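Local coordinates for catechol 1,2-dioxygenase (Acinetobacter sp., PDB 1DLT), which catalyses the iron(III)-dependent cleavage of catechol by O2 to cis,cis-muconate, the first step from catechol in the beta-ketoadipate pathway, at residues T104-L109 / R306-V311; I155-T160 / A223-F228; F163-D168 / N177-I182; G219-H224 / D252-T257. All coordinates share one frame; numbering follows the deposited sequence.

How the contacts relate
Contact 1 is the outermost in sequence, pairing the loop before strand 111-112 with the C-terminal tail, and the other three lie between its two segments. Contact 3 falls within the span of contact 2, and the first segment of contact 4 ends on A223 and H224, with which the second segment of contact 2 begins. Contacts 2 and 3, with centres about 8 Å apart, occupy neighbouring strands 152-157 and 179-183 of the mixed sheet; contacts 3 and 4 are separated most, by about 18 Å between centres. All four surround the catechol site: contacts 2 to 4 supply Y164, H224 and H226 to the iron, while contact 1 lines the substrate.

Contact 1 (T104-L109 / R306-V311); sequences TIEGPL and RPRLAV. With CAQ (catechol), chain D.
The guanidinium of R306 overlaps the backbone of G107, whose carbonyl lies over one of its faces with O 3.5 Å from NH2. E106, just before, carries the stronger link. Its CG is turned anti to the backbone N (chi1 174°) and the chain stays extended, which brings the carboxylate to the edge of the R308 guanidinium. R308 grips it side-on: NH2 reaches E106 OE1 at 2.7 Å, and NE reaches OE2 at 2.8 Å. Both bonds are almost straight, the two flat groups lie only 15° apart, and each oxygen is met on its syn side, so that the carboxylate is held against rotation. R306 adds a long salt bridge, with NH1 4.0 Å from E106 OE1. Its aliphatic CG covers a face of the R308 guanidinium, 3.3 Å above the plane. A water at the in-plane edge of R306 ties the segments together as well, accepting from R306 NH1 at 2.8 Å and from the G107 backbone N. With two arginines around it, the buried E106 probably remains ionised. Beyond the pair, R308 NH2 also bonds to V304 O, and R306 makes a cation-pi contact with W56 of the second subunit. On the far side of the loop the P108 ring reaches the substrate, CD lying 3.6 Å from catechol C1. The arrangement is a salt-bridge network of one glutamate and two arginines, fastening the C-terminal tail behind a wall of the catechol pocket and beside the dimer interface.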
# COMPACT_ATOMS: atom_id res chain seq x y z
N THR A 104 2.34 -24.42 -7.03
CA THR A 104 1.39 -23.34 -7.27
C THR A 104 1.44 -22.48 -6.03
O THR A 104 2.17 -22.82 -5.09
CB THR A 104 -0.05 -23.79 -7.66
OG1 THR A 104 -0.70 -22.67 -8.27
CG2 THR A 104 -0.85 -24.31 -6.46
N ILE A 105 0.68 -21.39 -6.01
CA ILE A 105 0.78 -20.43 -4.92
C ILE A 105 0.42 -20.93 -3.53
O ILE A 105 -0.39 -21.84 -3.34
CB ILE A 105 0.02 -19.10 -5.24
CG1 ILE A 105 -1.49 -19.26 -5.01
CG2 ILE A 105 0.31 -18.70 -6.71
CD1 ILE A 105 -2.28 -17.98 -5.17
N GLU A 106 1.07 -20.33 -2.57
CA GLU A 106 0.89 -20.65 -1.20
C GLU A 106 -0.36 -19.99 -0.67
O GLU A 106 -1.11 -20.58 0.11
CB GLU A 106 2.12 -20.18 -0.41
CG GLU A 106 1.98 -20.34 1.09
CD GLU A 106 3.21 -19.82 1.84
OE1 GLU A 106 4.33 -19.79 1.26
OE2 GLU A 106 3.04 -19.45 3.03
N GLY A 107 -0.61 -18.76 -1.09
CA GLY A 107 -1.77 -18.07 -0.54
C GLY A 107 -1.30 -17.37 0.74
O GLY A 107 -0.23 -17.67 1.25
N PRO A 108 -2.08 -16.42 1.27
CA PRO A 108 -1.69 -15.69 2.48
C PRO A 108 -2.25 -16.23 3.80
O PRO A 108 -2.16 -15.56 4.83
CB PRO A 108 -2.23 -14.31 2.16
CG PRO A 108 -3.62 -14.69 1.63
CD PRO A 108 -3.33 -15.86 0.71
N LEU A 109 -2.80 -17.45 3.79
CA LEU A 109 -3.44 -17.97 4.98
C LEU A 109 -2.78 -19.12 5.69
O LEU A 109 -3.45 -19.84 6.45
CB LEU A 109 -4.90 -18.35 4.65
CG LEU A 109 -5.63 -17.22 3.94
CD1 LEU A 109 -7.04 -17.62 3.63
CD2 LEU A 109 -5.61 -15.99 4.83
N ARG A 306 8.68 -15.89 3.87
CA ARG A 306 7.78 -14.74 3.87
C ARG A 306 7.06 -14.72 5.20
O ARG A 306 6.95 -15.75 5.85
CB ARG A 306 6.75 -14.87 2.74
CG ARG A 306 5.92 -16.15 2.80
CD ARG A 306 4.98 -16.29 1.60
NE ARG A 306 3.79 -15.45 1.71
CZ ARG A 306 2.77 -15.53 0.85
NH1 ARG A 306 2.82 -16.38 -0.18
NH2 ARG A 306 1.70 -14.74 1.01
N PRO A 307 6.57 -13.55 5.63
CA PRO A 307 5.85 -13.44 6.89
C PRO A 307 4.61 -14.38 6.93
O PRO A 307 3.76 -14.35 6.05
CB PRO A 307 5.48 -11.96 6.93
CG PRO A 307 6.62 -11.33 6.17
CD PRO A 307 6.66 -12.23 4.98
N ARG A 308 4.56 -15.24 7.95
CA ARG A 308 3.46 -16.19 8.13
C ARG A 308 3.04 -16.17 9.60
O ARG A 308 3.89 -16.16 10.49
CB ARG A 308 3.91 -17.61 7.75
CG ARG A 308 4.24 -17.75 6.27
CD ARG A 308 5.18 -18.91 6.01
NE ARG A 308 5.35 -19.16 4.59
CZ ARG A 308 6.53 -19.30 4.00
NH1 ARG A 308 7.65 -19.20 4.70
NH2 ARG A 308 6.60 -19.59 2.71
N LEU A 309 1.74 -16.16 9.84
CA LEU A 309 1.23 -16.16 11.20
C LEU A 309 1.72 -17.44 11.90
O LEU A 309 1.80 -18.53 11.29
CB LEU A 309 -0.30 -16.15 11.17
CG LEU A 309 -1.06 -15.57 12.36
CD1 LEU A 309 -2.55 -15.99 12.25
CD2 LEU A 309 -0.50 -16.08 13.65
N ALA A 310 2.09 -17.29 13.16
CA ALA A 310 2.55 -18.42 13.98
C ALA A 310 1.71 -18.40 15.25
O ALA A 310 1.51 -17.35 15.86
CB ALA A 310 4.02 -18.27 14.31
N VAL A 311 1.18 -19.56 15.64
CA VAL A 311 0.33 -19.65 16.82
C VAL A 311 0.82 -20.79 17.73
O VAL A 311 1.69 -21.58 17.28
CB VAL A 311 -1.15 -19.92 16.41
CG1 VAL A 311 -2.02 -20.08 17.63
CG2 VAL A 311 -1.66 -18.81 15.53
OXT VAL A 311 0.30 -20.89 18.87
C1 CAQ D . -5.66 -16.49 -1.98
C2 CAQ D . -5.22 -17.83 -2.21
C3 CAQ D . -5.86 -18.89 -1.59
O3 CAQ D . -5.44 -20.18 -1.80
C4 CAQ D . -6.93 -18.66 -0.74
O4 CAQ D . -7.56 -19.72 -0.13
C5 CAQ D . -7.37 -17.37 -0.49
C6 CAQ D . -6.72 -16.27 -1.13
O HOH W 1 5.07 -18.07 -1.47
O HOH W 2 1.16 -16.91 -2.40

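Contact 2 (I155-T160 / A223-F228); sequences IWHANT and AHIHYF. With FE (Fe (III) ion), chain C; CAQ (catechol), chain D.
The two histidine ligands of the iron, H224 and H226, sit on a strand that pairs antiparallel with strand 152-157, in the mixed sheet of the dioxygenase domain. W156 and H226 form the hydrogen-bonded pair; H226 N donates to W156 O at 3.0 Å, whereas the return bond from W156 N to H226 O is weak. Their side chains share a face of the sheet. The five-membered ring of W156 makes an offset stack with the imidazole of H226, planes 7° apart and centroids 4.2 Å apart. H226 CB sits over the six-membered ring, 3.3 Å from its centroid, in a CH-pi contact. W156 CG lies between its backbone N and carbonyl carbon (chi1 63°), which folds the indole over H226. The outer edge of the indole then points at the face of F228. The stack probably restricts the rotation of the H226 ring, whose NE2 lies 2.0 Å from the iron; H224 NE2 binds at 2.1 Å. On the opposite face I155 makes apolar contacts: CG2 presses on I225 CG2 at 3.3 Å, a tight fit, and CD1 lies 3.8 Å from Y227 CE2. Y164, both catechol oxygens and a water complete the coordination; Y200, the other iron-binding tyrosine, is not bound in this complex, consistent with its displacement by substrate from the two-histidine, two-tyrosine iron(III) site typical of intradiol ring-cleavage dioxygenases.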
# COMPACT_ATOMS: atom_id res chain seq x y z
N ILE A 155 -1.24 -29.60 5.61
CA ILE A 155 -2.47 -29.37 4.90
C ILE A 155 -3.38 -28.36 5.61
O ILE A 155 -3.60 -28.44 6.81
CB ILE A 155 -3.28 -30.68 4.75
CG1 ILE A 155 -2.39 -31.75 4.11
CG2 ILE A 155 -4.53 -30.46 3.89
CD1 ILE A 155 -3.10 -33.06 3.84
N TRP A 156 -3.89 -27.40 4.86
CA TRP A 156 -4.82 -26.46 5.46
C TRP A 156 -5.85 -26.13 4.41
O TRP A 156 -5.57 -26.14 3.22
CB TRP A 156 -4.10 -25.20 5.98
CG TRP A 156 -3.37 -24.30 4.98
CD1 TRP A 156 -3.77 -23.06 4.55
CD2 TRP A 156 -2.09 -24.54 4.35
NE1 TRP A 156 -2.82 -22.51 3.70
CE2 TRP A 156 -1.79 -23.40 3.56
CE3 TRP A 156 -1.18 -25.60 4.38
CZ2 TRP A 156 -0.63 -23.30 2.82
CZ3 TRP A 156 -0.02 -25.51 3.63
CH2 TRP A 156 0.25 -24.36 2.86
N HIS A 157 -7.08 -25.88 4.85
CA HIS A 157 -8.15 -25.54 3.91
C HIS A 157 -9.29 -24.84 4.67
O HIS A 157 -9.24 -24.70 5.89
CB HIS A 157 -8.62 -26.82 3.21
CG HIS A 157 -9.31 -27.79 4.12
ND1 HIS A 157 -10.62 -27.63 4.54
CD2 HIS A 157 -8.88 -28.96 4.65
CE1 HIS A 157 -10.96 -28.67 5.29
NE2 HIS A 157 -9.93 -29.49 5.37
N ALA A 158 -10.30 -24.40 3.93
CA ALA A 158 -11.43 -23.69 4.50
C ALA A 158 -12.59 -24.62 4.81
O ALA A 158 -12.59 -25.78 4.39
CB ALA A 158 -11.88 -22.61 3.53
N ASN A 159 -13.58 -24.11 5.55
CA ASN A 159 -14.76 -24.91 5.86
C ASN A 159 -15.74 -24.68 4.74
O ASN A 159 -15.38 -24.09 3.72
CB ASN A 159 -15.41 -24.50 7.19
CG ASN A 159 -15.72 -23.01 7.26
OD1 ASN A 159 -15.93 -22.37 6.24
ND2 ASN A 159 -15.77 -22.47 8.48
N THR A 160 -16.99 -25.13 4.93
CA THR A 160 -18.02 -24.99 3.89
C THR A 160 -18.46 -23.54 3.68
O THR A 160 -19.28 -23.27 2.80
CB THR A 160 -19.25 -25.87 4.20
OG1 THR A 160 -19.85 -25.42 5.43
CG2 THR A 160 -18.84 -27.34 4.35
N ALA A 223 -13.05 -24.47 -4.75
CA ALA A 223 -12.78 -25.21 -3.52
C ALA A 223 -11.39 -25.85 -3.70
O ALA A 223 -11.11 -26.48 -4.73
CB ALA A 223 -13.84 -26.28 -3.29
N HIS A 224 -10.52 -25.67 -2.71
CA HIS A 224 -9.16 -26.19 -2.82
C HIS A 224 -8.54 -26.52 -1.47
O HIS A 224 -8.99 -26.07 -0.41
CB HIS A 224 -8.26 -25.17 -3.52
CG HIS A 224 -8.17 -23.88 -2.78
ND1 HIS A 224 -9.19 -22.96 -2.77
CD2 HIS A 224 -7.22 -23.41 -1.94
CE1 HIS A 224 -8.89 -21.97 -1.96
NE2 HIS A 224 -7.70 -22.22 -1.44
N ILE A 225 -7.47 -27.30 -1.54
CA ILE A 225 -6.76 -27.74 -0.36
C ILE A 225 -5.28 -27.47 -0.54
O ILE A 225 -4.69 -27.87 -1.54
CB ILE A 225 -6.99 -29.23 -0.11
CG1 ILE A 225 -8.50 -29.48 0.03
CG2 ILE A 225 -6.23 -29.66 1.18
CD1 ILE A 225 -8.94 -30.96 0.18
N HIS A 226 -4.69 -26.79 0.44
CA HIS A 226 -3.28 -26.42 0.40
C HIS A 226 -2.35 -27.53 0.92
O HIS A 226 -2.72 -28.30 1.81
CB HIS A 226 -3.06 -25.19 1.26
CG HIS A 226 -3.68 -23.94 0.73
ND1 HIS A 226 -3.01 -23.09 -0.12
CD2 HIS A 226 -4.90 -23.39 0.94
CE1 HIS A 226 -3.80 -22.06 -0.40
NE2 HIS A 226 -4.94 -22.22 0.23
N TYR A 227 -1.14 -27.56 0.36
CA TYR A 227 -0.12 -28.50 0.76
C TYR A 227 1.27 -27.86 0.81
O TYR A 227 1.62 -27.04 -0.02
CB TYR A 227 0.05 -29.67 -0.25
CG TYR A 227 -0.97 -30.78 -0.27
CD1 TYR A 227 -2.15 -30.65 -0.99
CD2 TYR A 227 -0.72 -31.97 0.39
CE1 TYR A 227 -3.06 -31.71 -1.05
CE2 TYR A 227 -1.62 -33.03 0.34
CZ TYR A 227 -2.79 -32.89 -0.38
OH TYR A 227 -3.65 -33.94 -0.51
N PHE A 228 2.03 -28.27 1.81
CA PHE A 228 3.46 -27.99 1.93
C PHE A 228 3.98 -29.42 2.14
O PHE A 228 3.42 -30.17 2.95
CB PHE A 228 3.81 -27.25 3.15
CG PHE A 228 3.89 -25.76 3.06
CD1 PHE A 228 4.15 -25.07 1.85
CD2 PHE A 228 3.77 -25.03 4.22
CE1 PHE A 228 4.30 -23.64 1.88
CE2 PHE A 228 3.92 -23.64 4.25
CZ PHE A 228 4.19 -22.94 3.08
FE FE C . -6.61 -21.17 0.08
C1 CAQ D . -5.66 -16.49 -1.98
C2 CAQ D . -5.22 -17.83 -2.21
C3 CAQ D . -5.86 -18.89 -1.59
O3 CAQ D . -5.44 -20.18 -1.80
C4 CAQ D . -6.93 -18.66 -0.74
O4 CAQ D . -7.56 -19.72 -0.13
C5 CAQ D . -7.37 -17.37 -0.49
C6 CAQ D . -6.72 -16.27 -1.13
O HOH W 3 -9.39 -23.97 1.10
O HOH W 4 -5.78 -18.95 0.62

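Contact 3 (F163-D168 / N177-I182); sequences FYSHFD and NMRRSI. With FE (Fe (III) ion), chain C; CAQ (catechol), chain D.
A single arginine grips a single serine through both hydroxyl and carbonyl, which is the unusual feature here: R179 approaches S165 side-on, with NH2 bonded to S165 O at 2.7 Å and NE to S165 OG, also at 2.7 Å. The first bond lies in the carbonyl plane and close to the guanidinium plane, while OG is tilted 20° out of the latter. S165 OG stands between its own backbone N and carbonyl carbon (chi1 58°), where it can accept from R179 and donate to N177 O at 2.8 Å. A water bridges the same backbones, accepting from S165 N at 2.8 Å and donating to N177 O. S165 and H166 occupy the central positions of a type II turn from Y164 to F167, closed by F167 N to Y164 O; H166 has a positive phi (76°), as that turn requires. The edge of the F167 ring meets R179 NH2, CD2 lying 3.5 Å away, and Y164 CB touches the same nitrogen. The grip on the neighbouring S165 is consistent with a steadied base for Y164, whose OH binds iron at 2.0 Å and approaches catechol O4. R179 NH1 bonds in turn to L109 O. The turn packs by H166 and F167 on V111 of strand 111-112, while strand 179-183, starting at R179, runs between strands 116-118 and 152-157 in the mixed sheet.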
# COMPACT_ATOMS: atom_id res chain seq x y z
N PHE A 163 -14.14 -20.06 4.97
CA PHE A 163 -13.32 -19.40 5.99
C PHE A 163 -12.26 -20.35 6.55
O PHE A 163 -12.51 -21.55 6.74
CB PHE A 163 -14.21 -18.91 7.14
CG PHE A 163 -15.22 -17.91 6.72
CD1 PHE A 163 -14.89 -16.95 5.76
CD2 PHE A 163 -16.49 -17.92 7.27
CE1 PHE A 163 -15.82 -15.98 5.37
CE2 PHE A 163 -17.43 -16.97 6.89
CZ PHE A 163 -17.09 -15.99 5.93
N TYR A 164 -11.09 -19.78 6.82
CA TYR A 164 -9.99 -20.54 7.40
C TYR A 164 -9.90 -20.23 8.87
O TYR A 164 -10.26 -19.12 9.29
CB TYR A 164 -8.65 -20.15 6.77
CG TYR A 164 -8.44 -20.62 5.34
CD1 TYR A 164 -9.13 -20.02 4.27
CD2 TYR A 164 -7.55 -21.65 5.05
CE1 TYR A 164 -8.93 -20.44 2.97
CE2 TYR A 164 -7.34 -22.08 3.77
CZ TYR A 164 -8.03 -21.48 2.73
OH TYR A 164 -7.81 -21.90 1.45
N SER A 165 -9.43 -21.18 9.67
CA SER A 165 -9.22 -20.91 11.08
C SER A 165 -8.15 -19.79 11.15
O SER A 165 -7.26 -19.70 10.28
CB SER A 165 -8.75 -22.17 11.83
OG SER A 165 -7.55 -22.71 11.31
N HIS A 166 -8.26 -18.94 12.18
CA HIS A 166 -7.38 -17.79 12.42
C HIS A 166 -7.66 -16.61 11.50
O HIS A 166 -7.11 -15.54 11.69
CB HIS A 166 -5.91 -18.19 12.32
CG HIS A 166 -5.52 -19.25 13.30
ND1 HIS A 166 -5.84 -20.58 13.13
CD2 HIS A 166 -4.92 -19.16 14.51
CE1 HIS A 166 -5.46 -21.26 14.20
NE2 HIS A 166 -4.89 -20.42 15.05
N PHE A 167 -8.52 -16.80 10.51
CA PHE A 167 -8.89 -15.73 9.59
C PHE A 167 -10.40 -15.77 9.35
O PHE A 167 -10.88 -15.26 8.34
CB PHE A 167 -8.17 -15.86 8.25
CG PHE A 167 -6.68 -15.90 8.38
CD1 PHE A 167 -5.95 -14.72 8.41
CD2 PHE A 167 -6.01 -17.11 8.48
CE1 PHE A 167 -4.55 -14.73 8.53
CE2 PHE A 167 -4.61 -17.14 8.60
CZ PHE A 167 -3.88 -15.93 8.63
N ASP A 168 -11.13 -16.37 10.28
CA ASP A 168 -12.58 -16.48 10.19
C ASP A 168 -13.20 -15.15 10.63
O ASP A 168 -13.16 -14.79 11.81
CB ASP A 168 -13.11 -17.58 11.09
CG ASP A 168 -14.54 -17.93 10.77
OD1 ASP A 168 -15.33 -17.00 10.57
OD2 ASP A 168 -14.87 -19.13 10.73
N ASN A 177 -8.08 -25.39 13.38
CA ASN A 177 -9.15 -26.19 12.83
C ASN A 177 -8.83 -26.31 11.35
O ASN A 177 -8.57 -25.29 10.70
CB ASN A 177 -10.49 -25.50 12.98
CG ASN A 177 -11.64 -26.39 12.59
OD1 ASN A 177 -12.66 -25.91 12.09
ND2 ASN A 177 -11.50 -27.69 12.83
N MET A 178 -8.86 -27.54 10.83
CA MET A 178 -8.60 -27.85 9.43
C MET A 178 -7.18 -27.48 8.97
O MET A 178 -6.97 -27.04 7.84
CB MET A 178 -9.66 -27.15 8.56
CG MET A 178 -11.09 -27.59 8.93
SD MET A 178 -12.29 -26.73 7.95
CE MET A 178 -11.94 -25.02 8.47
N ARG A 179 -6.23 -27.67 9.88
CA ARG A 179 -4.83 -27.40 9.65
C ARG A 179 -4.10 -28.50 10.43
O ARG A 179 -4.23 -28.57 11.65
CB ARG A 179 -4.42 -26.03 10.23
CG ARG A 179 -5.02 -24.81 9.53
CD ARG A 179 -4.66 -23.55 10.34
NE ARG A 179 -5.28 -22.33 9.85
CZ ARG A 179 -4.91 -21.70 8.72
NH1 ARG A 179 -3.92 -22.21 7.99
NH2 ARG A 179 -5.53 -20.58 8.34
N ARG A 180 -3.35 -29.35 9.73
CA ARG A 180 -2.61 -30.41 10.38
C ARG A 180 -1.31 -30.69 9.66
O ARG A 180 -1.18 -30.42 8.45
CB ARG A 180 -3.42 -31.70 10.42
CG ARG A 180 -4.62 -31.70 11.33
CD ARG A 180 -4.22 -31.61 12.80
NE ARG A 180 -5.39 -31.76 13.67
CZ ARG A 180 -6.33 -30.83 13.87
NH1 ARG A 180 -6.23 -29.64 13.31
NH2 ARG A 180 -7.35 -31.09 14.68
N SER A 181 -0.33 -31.20 10.40
CA SER A 181 0.93 -31.61 9.79
C SER A 181 0.94 -33.12 9.94
O SER A 181 0.72 -33.64 11.04
CB SER A 181 2.15 -31.03 10.51
OG SER A 181 2.20 -29.62 10.37
N ILE A 182 1.19 -33.83 8.86
CA ILE A 182 1.22 -35.28 8.92
C ILE A 182 2.54 -35.85 8.41
O ILE A 182 3.01 -35.51 7.34
CB ILE A 182 0.00 -35.90 8.18
CG1 ILE A 182 -1.25 -35.42 8.91
CG2 ILE A 182 0.09 -37.46 8.13
CD1 ILE A 182 -2.44 -36.24 8.71
FE FE C . -6.61 -21.17 0.08
C1 CAQ D . -5.66 -16.49 -1.98
C2 CAQ D . -5.22 -17.83 -2.21
C3 CAQ D . -5.86 -18.89 -1.59
O3 CAQ D . -5.44 -20.18 -1.80
C4 CAQ D . -6.93 -18.66 -0.74
O4 CAQ D . -7.56 -19.72 -0.13
C5 CAQ D . -7.37 -17.37 -0.49
C6 CAQ D . -6.72 -16.27 -1.13
O HOH W 5 -8.48 -23.49 8.31
O HOH W 4 -5.78 -18.95 0.62

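Contact 4 (G219-H224 / D252-T257); sequences GNRPAH and DFAYAT. With FE (Fe (III) ion), chain C; CAQ (catechol), chain D.
G219 begins the segment against the phenyl ring of F253, its carbonyl oxygen over one face. N220 follows with a backbone bond: its O accepts from F253 N at 3.0 Å. R221 has the largest share of any residue in the contact. Its CG meets the edge of F253, 3.3 Å from CE1, and the chain then bends at chi2 and chi3 (61° at the latter), carrying the guanidinium back to D252. There NE bonds to OD1 and NH2 to OD2, each at 2.7 Å, a side-on salt bridge in which the two planes are 23° apart. NE lies on the syn side of OD1, but NH2 comes from above the carboxylate plane. A254 CB lies over a face of the guanidinium. P222 packs its CD on D252 CB at 3.6 Å and its CG on T257 CG2; its carbonyl accepts from H224 ND1 at 2.7 Å, fixing the rotation of that iron-binding imidazole. D252 is gripped from behind as well: A254 N donates to OD1 at 3.1 Å, making an Asx turn within the type I turn D252-Y255, and A256 N donates to OD2 at 2.9 Å. At each oxygen the amide and the arginine arrive from opposite faces of the carboxylate. Four bonds therefore hold D252, which is probably kept as a carboxylate. R221 is thereby probably held in place, further tied through NH1 to Q240; its edge faces catechol O3, though the modelled approach is too short to be trusted, and a part in orienting the iron-bound substrate is possible.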
# COMPACT_ATOMS: atom_id res chain seq x y z
N GLY A 219 -13.86 -12.09 -7.24
CA GLY A 219 -12.79 -12.41 -6.31
C GLY A 219 -12.98 -13.78 -5.72
O GLY A 219 -12.82 -13.95 -4.53
N ASN A 220 -13.32 -14.77 -6.55
CA ASN A 220 -13.55 -16.13 -6.07
C ASN A 220 -12.51 -17.16 -6.42
O ASN A 220 -11.85 -17.09 -7.47
CB ASN A 220 -14.87 -16.66 -6.59
CG ASN A 220 -16.04 -15.77 -6.19
OD1 ASN A 220 -16.28 -15.53 -5.00
ND2 ASN A 220 -16.75 -15.27 -7.18
N ARG A 221 -12.38 -18.13 -5.53
CA ARG A 221 -11.46 -19.24 -5.75
C ARG A 221 -12.26 -20.52 -5.70
O ARG A 221 -13.26 -20.61 -4.97
CB ARG A 221 -10.39 -19.31 -4.66
CG ARG A 221 -9.48 -18.08 -4.57
CD ARG A 221 -8.10 -18.53 -4.19
NE ARG A 221 -7.64 -19.42 -5.25
CZ ARG A 221 -6.74 -20.39 -5.09
NH1 ARG A 221 -6.22 -20.59 -3.88
NH2 ARG A 221 -6.40 -21.16 -6.12
N PRO A 222 -11.87 -21.52 -6.51
CA PRO A 222 -12.59 -22.80 -6.49
C PRO A 222 -12.26 -23.48 -5.15
O PRO A 222 -11.30 -23.08 -4.46
CB PRO A 222 -11.96 -23.56 -7.66
CG PRO A 222 -10.52 -22.97 -7.69
CD PRO A 222 -10.82 -21.51 -7.55
N ALA A 223 -13.05 -24.47 -4.75
CA ALA A 223 -12.78 -25.21 -3.52
C ALA A 223 -11.39 -25.85 -3.70
O ALA A 223 -11.11 -26.48 -4.73
CB ALA A 223 -13.84 -26.28 -3.29
N HIS A 224 -10.52 -25.67 -2.71
CA HIS A 224 -9.16 -26.19 -2.82
C HIS A 224 -8.54 -26.52 -1.47
O HIS A 224 -8.99 -26.07 -0.41
CB HIS A 224 -8.26 -25.17 -3.52
CG HIS A 224 -8.17 -23.88 -2.78
ND1 HIS A 224 -9.19 -22.96 -2.77
CD2 HIS A 224 -7.22 -23.41 -1.94
CE1 HIS A 224 -8.89 -21.97 -1.96
NE2 HIS A 224 -7.70 -22.22 -1.44
N ASP A 252 -10.14 -19.03 -11.60
CA ASP A 252 -9.71 -18.69 -10.25
C ASP A 252 -9.15 -17.26 -10.26
O ASP A 252 -8.32 -16.92 -11.12
CB ASP A 252 -8.67 -19.76 -9.88
CG ASP A 252 -7.94 -19.47 -8.62
OD1 ASP A 252 -8.45 -18.76 -7.73
OD2 ASP A 252 -6.84 -20.03 -8.51
N PHE A 253 -9.59 -16.42 -9.33
CA PHE A 253 -9.12 -15.04 -9.31
C PHE A 253 -7.64 -14.95 -8.92
O PHE A 253 -7.01 -13.92 -9.14
CB PHE A 253 -9.97 -14.18 -8.35
CG PHE A 253 -9.38 -14.01 -6.98
CD1 PHE A 253 -9.45 -15.03 -6.03
CD2 PHE A 253 -8.68 -12.84 -6.65
CE1 PHE A 253 -8.83 -14.88 -4.75
CE2 PHE A 253 -8.06 -12.69 -5.38
CZ PHE A 253 -8.13 -13.72 -4.43
N ALA A 254 -7.12 -16.02 -8.32
CA ALA A 254 -5.71 -16.06 -7.90
C ALA A 254 -4.83 -16.80 -8.93
O ALA A 254 -3.61 -16.96 -8.71
CB ALA A 254 -5.62 -16.74 -6.54
N TYR A 255 -5.44 -17.26 -10.02
CA TYR A 255 -4.72 -17.97 -11.10
C TYR A 255 -3.74 -19.05 -10.57
O TYR A 255 -2.59 -19.18 -11.03
CB TYR A 255 -3.94 -16.98 -11.94
CG TYR A 255 -4.74 -15.77 -12.37
CD1 TYR A 255 -5.69 -15.87 -13.38
CD2 TYR A 255 -4.55 -14.52 -11.75
CE1 TYR A 255 -6.44 -14.75 -13.78
CE2 TYR A 255 -5.29 -13.40 -12.14
CZ TYR A 255 -6.24 -13.53 -13.16
OH TYR A 255 -6.98 -12.45 -13.58
N ALA A 256 -4.20 -19.83 -9.61
CA ALA A 256 -3.34 -20.83 -9.03
C ALA A 256 -3.65 -22.20 -9.57
O ALA A 256 -2.85 -23.11 -9.38
CB ALA A 256 -3.49 -20.81 -7.52
N THR A 257 -4.79 -22.38 -10.24
CA THR A 257 -5.11 -23.73 -10.73
C THR A 257 -4.23 -24.17 -11.89
O THR A 257 -3.89 -23.39 -12.78
CB THR A 257 -6.63 -23.93 -11.12
OG1 THR A 257 -6.99 -22.96 -12.08
CG2 THR A 257 -7.54 -23.75 -9.96
FE FE C . -6.61 -21.17 0.08
C1 CAQ D . -5.66 -16.49 -1.98
C2 CAQ D . -5.22 -17.83 -2.21
C3 CAQ D . -5.86 -18.89 -1.59
O3 CAQ D . -5.44 -20.18 -1.80
C4 CAQ D . -6.93 -18.66 -0.74
O4 CAQ D . -7.56 -19.72 -0.13
C5 CAQ D . -7.37 -17.37 -0.49
C6 CAQ D . -6.72 -16.27 -1.13
O HOH W 4 -5.78 -18.95 0.62